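Local coordinates for protein restriction endonuclease (Mycobacterium sp., PDB 4F0Q) that cleaves DNA as a cytosine methylation-dependent restriction endonuclease that works as a tetramer, probably pairing a PUA-like recognition domain with a PD-(D/E)XK nuclease domain, at residues 30-35 and 40-45; 103-108 and 156-161; 161-164 and 169-172. All blocks are in the same frame, centred on the assembly; numbering follows the deposited sequence.

Interaction 1: residues 30-35 and 40-45; sequences RYAQGA and VELDGF
Arg30 lies against Leu42 and reaches on to Asp43, using its aliphatic part for the first and its charged head for the second. Its CG sits 3.8 Å from CG of Leu42, while its CB rests 3.3 Å from the Leu42 carbonyl O. The chain of Arg30 starts out extended from the backbone and then bends at chi2 (71°), which carries the guanidinium round to the carboxylate. There NE gives its hydrogen to OD2 of Asp43 over 3.0 Å in a nearly straight bond (165°). OD2 takes it on its anti lone pair, the one turned away from OD1, and the two flat groups are nearly coplanar, 15° apart. The salt bridge therefore rests on NE; NH1 of Arg30 turns the other way and bonds to the carbonyl O of Gly174, so two separate partners fix the rotation of the head.

Asp43 and Gly44 form the middle of a type I' turn that runs from Leu42 to Phe45, the two-residue turn of a tight beta hairpin between strands 41-42 and 45-47. The aspartate that holds Arg30 is thus presented at the hairpin's tip, on the surface of the protein. Leu42, with CG anti to its backbone N, sends CD2 past the arginine chain into the bend of the preceding loop. That methyl meets CB of Ala35 at 3.8 Å and, more loosely, CB of Ala32 at 4.4 Å, the two ends of a type I turn. On the other flank, CB of Phe45 lies 3.9 Å from CB of Arg30, and the phenylalanine ring leads away to meet His175 edge-to-face.

Interaction 2: residues 103-108 and 156-161; sequences DEFDLD and LFLFRA
The Phe105 ring carries Arg160 on one face: CD of the arginine stands 4.2 Å from the ring centroid and only 5° off the normal, a CH-pi contact over the centre. CD1 of Leu158 approaches the same ring obliquely, 4.5 Å from CE2. The guanidinium, for its part, has CD1 of Leu107 over one face, 3.7 Å from NH2, and CB of Phe105 arriving obliquely, 3.3 Å from NH1. Ring and guanidinium are inclined by 39°, too far from parallel for a flat stack; it is the methylene next to NE that sits squarely on the aromatic face.

Arg160 gets there by a straight run. Its CG stands between the backbone N and the carbonyl carbon (chi1 59°), and from CG to NE the chain is fully extended. The two side chains run antiparallel alongside each other, and the extension lets CD reach the ring centre while the guanidinium goes on to the root of the Phe105 side chain and over to Leu107. No hydrogen bond joins the two segments. The charge is met instead by Glu177, whose OE2 forms a salt bridge with NH2 and, with the packing of Phe105 and Leu107, probably keeps the guanidinium in place.

The closest CA atoms, those of Phe105 and Arg160, are 9.5 Å apart, so side chains alone bridge the gap between two strands of the same large mixed sheet in the N-terminal, PUA-like region. Cys179 of strand 175-193 touches Phe105, Leu107, Leu158 and Arg160 alike. Val112 of strand 111-115 packs on both leucines and the phenylalanine, and Val210 of strand 200-210 on the two leucines.

Interaction 3: residues 161-164 and 169-172; sequences AVTV and RAVV
Val164 and Val171 form an antiparallel hydrogen-bonded pair, with Val164 N to Val171 O and Val171 N to Val164 O both 2.9 Å long.

Val164 and Val171 point to the same face of the sheet, where CG2 of Val164 touches CB of Val171 at 3.7 Å. Thr163 lies over the Val171-Val172 backbone: with its CG2 anti to the backbone N, that methyl lies 3.3 Å from Val171 O, and CA of Thr163 makes a CA-H...O contact with the same oxygen. OG1 of Thr163 lies 3.4 Å from CA of Val172 and 3.6 Å from Val172 CG2. A water lies 2.7 Å from Val162 O and 2.8 Å from Val171 O, bridging the two backbones.

Val164 is buried, packing on His175, whereas Thr163, Ala170 and Val172 are exposed. This is a short beta hairpin on the protein surface: strand 156-166 turns back as strand 169-171. Within these residues one bridged pair, Val164 with Val171, joins the two arms of the hairpin, and the water links the backbones next to it.

How the interactions relate
From the N terminus, interaction 1 comes first, closing the short loop between strands 28-30 and 41-42 before the other two begin. Interaction 2 then spans a much longer excursion, 47 residues including helix 130-142, to bring strand 104-106 against strand 156-166. Ala161 ends that contact and begins interaction 3, which folds the same strand back on 169-171. Nothing nests or crosses: the contacts follow in series, the last two overlapping at one residue. All three reach the same large mixed sheet. Interactions 1 and 3 touch, CZ of Phe45 lying 3.7 Å from CB of Val164, whereas interactions 1 and 2 stay about 8 Å apart at their nearest atoms.

Interaction 1: residues 30-35 and 40-45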
ATOM      1  N   ARG A  30      23.860  -7.755  36.616  1.00 20.94           N
ATOM      2  CA  ARG A  30      24.820  -6.889  37.286  1.00 20.59           C
ATOM      3  C   ARG A  30      26.154  -6.941  36.555  1.00 19.44           C
ATOM      4  O   ARG A  30      26.726  -8.016  36.376  1.00 20.26           O
ATOM      5  CB  ARG A  30      25.005  -7.330  38.739  1.00 21.61           C
ATOM      6  CG  ARG A  30      26.091  -6.580  39.492  1.00 21.41           C
ATOM      7  CD  ARG A  30      25.687  -5.145  39.785  1.00 22.40           C
ATOM      8  NE  ARG A  30      26.682  -4.459  40.606  1.00 21.24           N
ATOM      9  CZ  ARG A  30      27.668  -3.714  40.120  1.00 24.37           C
ATOM     10  NH1 ARG A  30      27.795  -3.547  38.812  1.00 22.88           N
ATOM     11  NH2 ARG A  30      28.529  -3.132  40.944  1.00 30.12           N
ATOM     12  N   TYR A  31      26.648  -5.784  36.126  1.00 19.96           N
ATOM     13  CA  TYR A  31      27.933  -5.730  35.437  1.00 21.66           C
ATOM     14  C   TYR A  31      28.989  -4.956  36.217  1.00 22.18           C
ATOM     15  O   TYR A  31      28.863  -3.751  36.430  1.00 25.12           O
ATOM     16  CB  TYR A  31      27.793  -5.138  34.033  1.00 23.45           C
ATOM     17  CG  TYR A  31      29.100  -5.120  33.270  1.00 19.96           C
ATOM     18  CD1 TYR A  31      29.591  -6.273  32.675  1.00 17.99           C
ATOM     19  CD2 TYR A  31      29.847  -3.955  33.153  1.00 24.27           C
ATOM     20  CE1 TYR A  31      30.786  -6.269  31.983  1.00 17.82           C
ATOM     21  CE2 TYR A  31      31.045  -3.940  32.461  1.00 23.41           C
ATOM     22  CZ  TYR A  31      31.510  -5.101  31.878  1.00 23.70           C
ATOM     23  OH  TYR A  31      32.700  -5.098  31.187  1.00 23.69           O
ATOM     24  N   ALA A  32      30.033  -5.663  36.634  1.00 27.62           N
ATOM     25  CA  ALA A  32      31.184  -5.037  37.270  1.00 32.93           C
ATOM     26  C   ALA A  32      32.455  -5.482  36.558  1.00 31.18           C
ATOM     27  O   ALA A  32      32.685  -6.677  36.375  1.00 30.11           O
ATOM     28  CB  ALA A  32      31.239  -5.394  38.746  1.00 29.91           C
ATOM     29  N   GLN A  33      33.276  -4.518  36.154  1.00 38.50           N
ATOM     30  CA  GLN A  33      34.490  -4.805  35.395  1.00 38.05           C
ATOM     31  C   GLN A  33      35.503  -5.616  36.200  1.00 37.16           C
ATOM     32  O   GLN A  33      36.401  -6.241  35.633  1.00 38.70           O
ATOM     33  CB  GLN A  33      35.133  -3.507  34.897  1.00 38.34           C
ATOM     34  N   GLY A  34      35.354  -5.604  37.520  1.00 34.68           N
ATOM     35  CA  GLY A  34      36.247  -6.342  38.395  1.00 34.00           C
ATOM     36  C   GLY A  34      35.600  -7.572  39.002  1.00 30.45           C
ATOM     37  O   GLY A  34      36.229  -8.291  39.780  1.00 32.68           O
ATOM     38  N   ALA A  35      34.341  -7.814  38.647  1.00 30.24           N
ATOM     39  CA  ALA A  35      33.601  -8.957  39.170  1.00 27.84           C
ATOM     40  C   ALA A  35      34.238 -10.274  38.751  1.00 28.69           C
ATOM     41  O   ALA A  35      34.885 -10.359  37.708  1.00 29.22           O
ATOM     42  CB  ALA A  35      32.151  -8.906  38.716  1.00 31.76           C
ATOM     43  N   VAL A  40      27.114 -16.837  40.938  1.00 30.99           N
ATOM     44  CA  VAL A  40      26.028 -16.843  39.966  1.00 25.98           C
ATOM     45  C   VAL A  40      25.129 -15.624  40.138  1.00 27.67           C
ATOM     46  O   VAL A  40      24.262 -15.356  39.305  1.00 30.63           O
ATOM     47  CB  VAL A  40      25.171 -18.115  40.095  1.00 28.66           C
ATOM     48  CG1 VAL A  40      26.056 -19.351  40.064  1.00 29.09           C
ATOM     49  CG2 VAL A  40      24.357 -18.078  41.379  1.00 31.62           C
ATOM     50  N   GLU A  41      25.342 -14.887  41.223  1.00 26.30           N
ATOM     51  CA  GLU A  41      24.527 -13.721  41.534  1.00 28.92           C
ATOM     52  C   GLU A  41      25.383 -12.643  42.192  1.00 28.83           C
ATOM     53  O   GLU A  41      26.307 -12.948  42.944  1.00 26.40           O
ATOM     54  CB  GLU A  41      23.362 -14.119  42.444  1.00 28.00           C
ATOM     55  CG  GLU A  41      22.329 -13.028  42.671  1.00 31.40           C
ATOM     56  CD  GLU A  41      21.118 -13.523  43.438  1.00 31.63           C
ATOM     57  OE1 GLU A  41      20.986 -14.753  43.615  1.00 39.75           O
ATOM     58  OE2 GLU A  41      20.298 -12.684  43.867  1.00 33.39           O
ATOM     59  N   LEU A  42      25.076 -11.382  41.901  1.00 28.16           N
ATOM     60  CA  LEU A  42      25.850 -10.268  42.436  1.00 26.59           C
ATOM     61  C   LEU A  42      24.981  -9.031  42.647  1.00 28.23           C
ATOM     62  O   LEU A  42      24.332  -8.554  41.714  1.00 29.43           O
ATOM     63  CB  LEU A  42      27.021  -9.940  41.507  1.00 26.13           C
ATOM     64  CG  LEU A  42      27.972  -8.833  41.961  1.00 25.33           C
ATOM     65  CD1 LEU A  42      28.580  -9.172  43.312  1.00 35.72           C
ATOM     66  CD2 LEU A  42      29.059  -8.605  40.922  1.00 24.00           C
ATOM     67  N   ASP A  43      24.980  -8.520  43.875  1.00 30.69           N
ATOM     68  CA  ASP A  43      24.191  -7.345  44.247  1.00 27.95           C
ATOM     69  C   ASP A  43      22.705  -7.500  43.927  1.00 25.34           C
ATOM     70  O   ASP A  43      22.060  -6.562  43.456  1.00 26.01           O
ATOM     71  CB  ASP A  43      24.750  -6.076  43.595  1.00 27.91           C
ATOM     72  CG  ASP A  43      26.054  -5.624  44.224  1.00 30.24           C
ATOM     73  OD1 ASP A  43      26.241  -5.856  45.437  1.00 35.61           O
ATOM     74  OD2 ASP A  43      26.891  -5.036  43.507  1.00 30.76           O
ATOM     75  N   GLY A  44      22.170  -8.689  44.184  1.00 24.03           N
ATOM     76  CA  GLY A  44      20.757  -8.953  43.985  1.00 22.91           C
ATOM     77  C   GLY A  44      20.404  -9.321  42.557  1.00 23.12           C
ATOM     78  O   GLY A  44      19.243  -9.594  42.248  1.00 25.89           O
ATOM     79  N   PHE A  45      21.405  -9.329  41.684  1.00 25.79           N
ATOM     80  CA  PHE A  45      21.188  -9.647  40.277  1.00 23.28           C
ATOM     81  C   PHE A  45      22.188 -10.682  39.776  1.00 23.04           C
ATOM     82  O   PHE A  45      23.227 -10.906  40.397  1.00 26.92           O
ATOM     83  CB  PHE A  45      21.265  -8.381  39.421  1.00 19.84           C
ATOM     84  CG  PHE A  45      20.137  -7.419  39.659  1.00 22.93           C
ATOM     85  CD1 PHE A  45      20.202  -6.490  40.686  1.00 26.12           C
ATOM     86  CD2 PHE A  45      19.009  -7.442  38.858  1.00 19.82           C
ATOM     87  CE1 PHE A  45      19.164  -5.605  40.908  1.00 21.86           C
ATOM     88  CE2 PHE A  45      17.968  -6.560  39.074  1.00 19.83           C
ATOM     89  CZ  PHE A  45      18.047  -5.640  40.101  1.00 19.28           C
TER

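Interaction 2: residues 103-108 and 156-161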
ATOM      1  N   ASP A 103      21.060   4.907  19.175  1.00 20.10           N
ATOM      2  CA  ASP A 103      20.595   3.557  18.878  1.00 20.63           C
ATOM      3  C   ASP A 103      19.089   3.445  19.085  1.00 17.32           C
ATOM      4  O   ASP A 103      18.559   3.888  20.104  1.00 19.08           O
ATOM      5  CB  ASP A 103      21.323   2.532  19.748  1.00 18.36           C
ATOM      6  CG  ASP A 103      22.827   2.585  19.576  1.00 20.46           C
ATOM      7  OD1 ASP A 103      23.289   3.025  18.501  1.00 22.25           O
ATOM      8  OD2 ASP A 103      23.548   2.185  20.514  1.00 23.36           O
ATOM      9  N   GLU A 104      18.403   2.856  18.112  1.00 20.37           N
ATOM     10  CA  GLU A 104      16.956   2.688  18.197  1.00 18.53           C
ATOM     11  C   GLU A 104      16.591   1.235  18.478  1.00 19.01           C
ATOM     12  O   GLU A 104      16.824   0.354  17.652  1.00 21.27           O
ATOM     13  CB  GLU A 104      16.285   3.174  16.920  1.00 15.33           C
ATOM     14  N   PHE A 105      16.017   0.992  19.651  1.00 21.91           N
ATOM     15  CA  PHE A 105      15.628  -0.357  20.045  1.00 16.23           C
ATOM     16  C   PHE A 105      14.135  -0.601  19.865  1.00 17.34           C
ATOM     17  O   PHE A 105      13.305   0.064  20.484  1.00 20.55           O
ATOM     18  CB  PHE A 105      16.028  -0.631  21.495  1.00 16.14           C
ATOM     19  CG  PHE A 105      17.478  -0.977  21.667  1.00 21.01           C
ATOM     20  CD1 PHE A 105      18.438   0.017  21.747  1.00 16.61           C
ATOM     21  CD2 PHE A 105      17.881  -2.300  21.753  1.00 17.48           C
ATOM     22  CE1 PHE A 105      19.772  -0.300  21.906  1.00 18.60           C
ATOM     23  CE2 PHE A 105      19.213  -2.624  21.913  1.00 16.29           C
ATOM     24  CZ  PHE A 105      20.160  -1.622  21.991  1.00 19.69           C
ATOM     25  N   ASP A 106      13.804  -1.561  19.008  1.00 17.03           N
ATOM     26  CA  ASP A 106      12.424  -1.986  18.820  1.00 20.71           C
ATOM     27  C   ASP A 106      12.344  -3.499  18.977  1.00 20.08           C
ATOM     28  O   ASP A 106      12.190  -4.230  17.997  1.00 19.89           O
ATOM     29  CB  ASP A 106      11.910  -1.561  17.445  1.00 20.10           C
ATOM     30  CG  ASP A 106      10.443  -1.882  17.248  1.00 24.78           C
ATOM     31  OD1 ASP A 106       9.703  -1.935  18.253  1.00 29.51           O
ATOM     32  OD2 ASP A 106      10.029  -2.083  16.088  1.00 28.73           O
ATOM     33  N   LEU A 107      12.454  -3.962  20.218  1.00 15.69           N
ATOM     34  CA  LEU A 107      12.527  -5.390  20.504  1.00 16.11           C
ATOM     35  C   LEU A 107      11.182  -6.096  20.339  1.00 20.19           C
ATOM     36  O   LEU A 107      11.122  -7.324  20.283  1.00 21.03           O
ATOM     37  CB  LEU A 107      13.087  -5.622  21.908  1.00 25.12           C
ATOM     38  CG  LEU A 107      14.471  -5.022  22.177  1.00 20.66           C
ATOM     39  CD1 LEU A 107      14.948  -5.374  23.576  1.00 19.03           C
ATOM     40  CD2 LEU A 107      15.476  -5.486  21.133  1.00 14.00           C
ATOM     41  N   ASP A 108      10.108  -5.317  20.263  1.00 18.87           N
ATOM     42  CA  ASP A 108       8.779  -5.876  20.034  1.00 17.28           C
ATOM     43  C   ASP A 108       8.637  -6.386  18.605  1.00 15.11           C
ATOM     44  O   ASP A 108       7.852  -7.294  18.334  1.00 16.97           O
ATOM     45  CB  ASP A 108       7.696  -4.840  20.334  1.00 20.23           C
ATOM     46  CG  ASP A 108       7.450  -4.669  21.819  1.00 19.81           C
ATOM     47  OD1 ASP A 108       8.331  -5.051  22.616  1.00 19.33           O
ATOM     48  OD2 ASP A 108       6.374  -4.157  22.189  1.00 22.57           O
ATOM     49  N   LEU A 156      25.416 -11.444  17.313  1.00 17.12           N
ATOM     50  CA  LEU A 156      25.462 -10.141  17.966  1.00 18.91           C
ATOM     51  C   LEU A 156      24.559 -10.100  19.194  1.00 16.05           C
ATOM     52  O   LEU A 156      23.362  -9.825  19.093  1.00 16.97           O
ATOM     53  CB  LEU A 156      25.092  -9.020  16.990  1.00 20.27           C
ATOM     54  CG  LEU A 156      26.247  -8.331  16.255  1.00 15.13           C
ATOM     55  CD1 LEU A 156      26.988  -9.301  15.344  1.00 13.56           C
ATOM     56  CD2 LEU A 156      25.743  -7.131  15.470  1.00 14.47           C
ATOM     57  N   PHE A 157      25.146 -10.381  20.353  1.00 17.33           N
ATOM     58  CA  PHE A 157      24.424 -10.332  21.618  1.00 17.70           C
ATOM     59  C   PHE A 157      24.271  -8.892  22.083  1.00 16.52           C
ATOM     60  O   PHE A 157      25.250  -8.238  22.446  1.00 17.31           O
ATOM     61  CB  PHE A 157      25.149 -11.159  22.682  1.00 13.64           C
ATOM     62  CG  PHE A 157      24.844 -12.627  22.619  1.00 17.43           C
ATOM     63  CD1 PHE A 157      25.114 -13.357  21.474  1.00 17.33           C
ATOM     64  CD2 PHE A 157      24.291 -13.278  23.708  1.00 21.75           C
ATOM     65  CE1 PHE A 157      24.832 -14.708  21.415  1.00 21.52           C
ATOM     66  CE2 PHE A 157      24.011 -14.631  23.656  1.00 21.84           C
ATOM     67  CZ  PHE A 157      24.282 -15.346  22.509  1.00 24.05           C
ATOM     68  N   LEU A 158      23.037  -8.403  22.067  1.00 13.65           N
ATOM     69  CA  LEU A 158      22.767  -7.012  22.402  1.00 15.98           C
ATOM     70  C   LEU A 158      22.552  -6.809  23.897  1.00 15.63           C
ATOM     71  O   LEU A 158      21.882  -7.602  24.553  1.00 13.97           O
ATOM     72  CB  LEU A 158      21.556  -6.503  21.620  1.00 13.99           C
ATOM     73  CG  LEU A 158      21.657  -6.645  20.100  1.00 15.77           C
ATOM     74  CD1 LEU A 158      20.393  -6.147  19.420  1.00 14.13           C
ATOM     75  CD2 LEU A 158      22.879  -5.909  19.573  1.00 19.15           C
ATOM     76  N   PHE A 159      23.137  -5.740  24.424  1.00 17.95           N
ATOM     77  CA  PHE A 159      22.930  -5.346  25.810  1.00 15.93           C
ATOM     78  C   PHE A 159      22.727  -3.839  25.882  1.00 15.68           C
ATOM     79  O   PHE A 159      23.259  -3.100  25.056  1.00 17.80           O
ATOM     80  CB  PHE A 159      24.128  -5.749  26.674  1.00 16.19           C
ATOM     81  CG  PHE A 159      24.346  -7.232  26.760  1.00 15.96           C
ATOM     82  CD1 PHE A 159      23.699  -7.985  27.726  1.00 17.18           C
ATOM     83  CD2 PHE A 159      25.203  -7.872  25.880  1.00 15.48           C
ATOM     84  CE1 PHE A 159      23.898  -9.349  27.808  1.00 14.37           C
ATOM     85  CE2 PHE A 159      25.406  -9.236  25.958  1.00 15.44           C
ATOM     86  CZ  PHE A 159      24.752  -9.975  26.924  1.00 17.53           C
ATOM     87  N   ARG A 160      21.957  -3.380  26.863  1.00 16.48           N
ATOM     88  CA  ARG A 160      21.809  -1.939  27.063  1.00 19.51           C
ATOM     89  C   ARG A 160      21.814  -1.534  28.536  1.00 19.45           C
ATOM     90  O   ARG A 160      21.118  -2.127  29.355  1.00 20.17           O
ATOM     91  CB  ARG A 160      20.562  -1.399  26.350  1.00 19.57           C
ATOM     92  CG  ARG A 160      19.251  -2.025  26.791  1.00 20.39           C
ATOM     93  CD  ARG A 160      18.086  -1.454  25.999  1.00 21.15           C
ATOM     94  NE  ARG A 160      16.838  -2.168  26.254  1.00 24.55           N
ATOM     95  CZ  ARG A 160      15.683  -1.885  25.660  1.00 20.92           C
ATOM     96  NH1 ARG A 160      15.616  -0.899  24.776  1.00 23.69           N
ATOM     97  NH2 ARG A 160      14.595  -2.584  25.948  1.00 19.05           N
ATOM     98  N   ALA A 161      22.611  -0.522  28.862  1.00 24.86           N
ATOM     99  CA  ALA A 161      22.698  -0.022  30.231  1.00 25.77           C
ATOM    100  C   ALA A 161      21.367   0.569  30.683  1.00 26.74           C
ATOM    101  O   ALA A 161      20.947   1.619  30.197  1.00 38.75           O
ATOM    102  CB  ALA A 161      23.807   1.013  30.347  1.00 29.89           C
TER

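Interaction 3: residues 161-164 and 169-172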
ATOM      1  N   ALA A 161      22.611  -0.522  28.862  1.00 24.86           N
ATOM      2  CA  ALA A 161      22.698  -0.022  30.231  1.00 25.77           C
ATOM      3  C   ALA A 161      21.367   0.569  30.683  1.00 26.74           C
ATOM      4  O   ALA A 161      20.947   1.619  30.197  1.00 38.75           O
ATOM      5  CB  ALA A 161      23.807   1.013  30.347  1.00 29.89           C
ATOM      6  N   VAL A 162      20.706  -0.113  31.613  1.00 26.56           N
ATOM      7  CA  VAL A 162      19.395   0.316  32.084  1.00 25.84           C
ATOM      8  C   VAL A 162      19.376   0.542  33.591  1.00 28.39           C
ATOM      9  O   VAL A 162      20.285   0.119  34.306  1.00 28.53           O
ATOM     10  CB  VAL A 162      18.303  -0.709  31.726  1.00 21.37           C
ATOM     11  CG1 VAL A 162      18.222  -0.894  30.218  1.00 24.92           C
ATOM     12  CG2 VAL A 162      18.571  -2.035  32.422  1.00 22.37           C
ATOM     13  N   THR A 163      18.330   1.212  34.065  1.00 28.80           N
ATOM     14  CA  THR A 163      18.155   1.463  35.488  1.00 26.60           C
ATOM     15  C   THR A 163      17.281   0.384  36.116  1.00 25.85           C
ATOM     16  O   THR A 163      16.142   0.174  35.697  1.00 31.13           O
ATOM     17  CB  THR A 163      17.517   2.841  35.744  1.00 24.64           C
ATOM     18  OG1 THR A 163      18.407   3.872  35.299  1.00 28.07           O
ATOM     19  CG2 THR A 163      17.233   3.032  37.226  1.00 24.06           C
ATOM     20  N   VAL A 164      17.819  -0.301  37.118  1.00 26.16           N
ATOM     21  CA  VAL A 164      17.085  -1.363  37.793  1.00 27.81           C
ATOM     22  C   VAL A 164      16.484  -0.864  39.101  1.00 26.63           C
ATOM     23  O   VAL A 164      16.582   0.319  39.429  1.00 23.44           O
ATOM     24  CB  VAL A 164      17.983  -2.582  38.081  1.00 24.86           C
ATOM     25  CG1 VAL A 164      18.510  -3.172  36.783  1.00 21.14           C
ATOM     26  CG2 VAL A 164      19.128  -2.191  39.001  1.00 22.05           C
ATOM     27  N   ARG A 169      14.184   1.149  45.717  1.00 26.47           N
ATOM     28  CA  ARG A 169      14.885   2.309  45.177  1.00 24.68           C
ATOM     29  C   ARG A 169      15.286   2.093  43.724  1.00 25.81           C
ATOM     30  O   ARG A 169      15.120   1.003  43.182  1.00 27.60           O
ATOM     31  CB  ARG A 169      16.128   2.618  46.012  1.00 23.93           C
ATOM     32  CG  ARG A 169      15.839   2.973  47.457  1.00 20.80           C
ATOM     33  CD  ARG A 169      17.115   3.323  48.206  1.00 19.70           C
ATOM     34  NE  ARG A 169      17.769   4.511  47.662  1.00 18.03           N
ATOM     35  CZ  ARG A 169      18.813   4.485  46.838  1.00 16.81           C
ATOM     36  NH1 ARG A 169      19.331   3.326  46.456  1.00 25.24           N
ATOM     37  NH2 ARG A 169      19.339   5.618  46.397  1.00 20.00           N
ATOM     38  N   ALA A 170      15.819   3.139  43.101  1.00 25.38           N
ATOM     39  CA  ALA A 170      16.263   3.061  41.715  1.00 25.33           C
ATOM     40  C   ALA A 170      17.787   3.071  41.615  1.00 28.89           C
ATOM     41  O   ALA A 170      18.451   3.957  42.154  1.00 26.55           O
ATOM     42  CB  ALA A 170      15.670   4.201  40.903  1.00 27.83           C
ATOM     43  N   VAL A 171      18.332   2.075  40.923  1.00 27.26           N
ATOM     44  CA  VAL A 171      19.771   1.979  40.713  1.00 24.28           C
ATOM     45  C   VAL A 171      20.100   2.223  39.242  1.00 27.92           C
ATOM     46  O   VAL A 171      19.831   1.380  38.385  1.00 25.91           O
ATOM     47  CB  VAL A 171      20.310   0.605  41.142  1.00 25.79           C
ATOM     48  CG1 VAL A 171      21.820   0.552  40.977  1.00 28.05           C
ATOM     49  CG2 VAL A 171      19.916   0.309  42.581  1.00 25.62           C
ATOM     50  N   VAL A 172      20.689   3.382  38.962  1.00 32.20           N
ATOM     51  CA  VAL A 172      20.905   3.835  37.591  1.00 28.88           C
ATOM     52  C   VAL A 172      22.125   3.200  36.917  1.00 24.70           C
ATOM     53  O   VAL A 172      22.078   2.851  35.736  1.00 31.29           O
ATOM     54  CB  VAL A 172      20.988   5.383  37.521  1.00 36.00           C
ATOM     55  CG1 VAL A 172      21.991   5.917  38.537  1.00 35.59           C
ATOM     56  CG2 VAL A 172      21.328   5.852  36.112  1.00 42.90           C
TER
HETATM   57  O   HOH W   1      21.702   0.195  36.596  1.00 25.93           O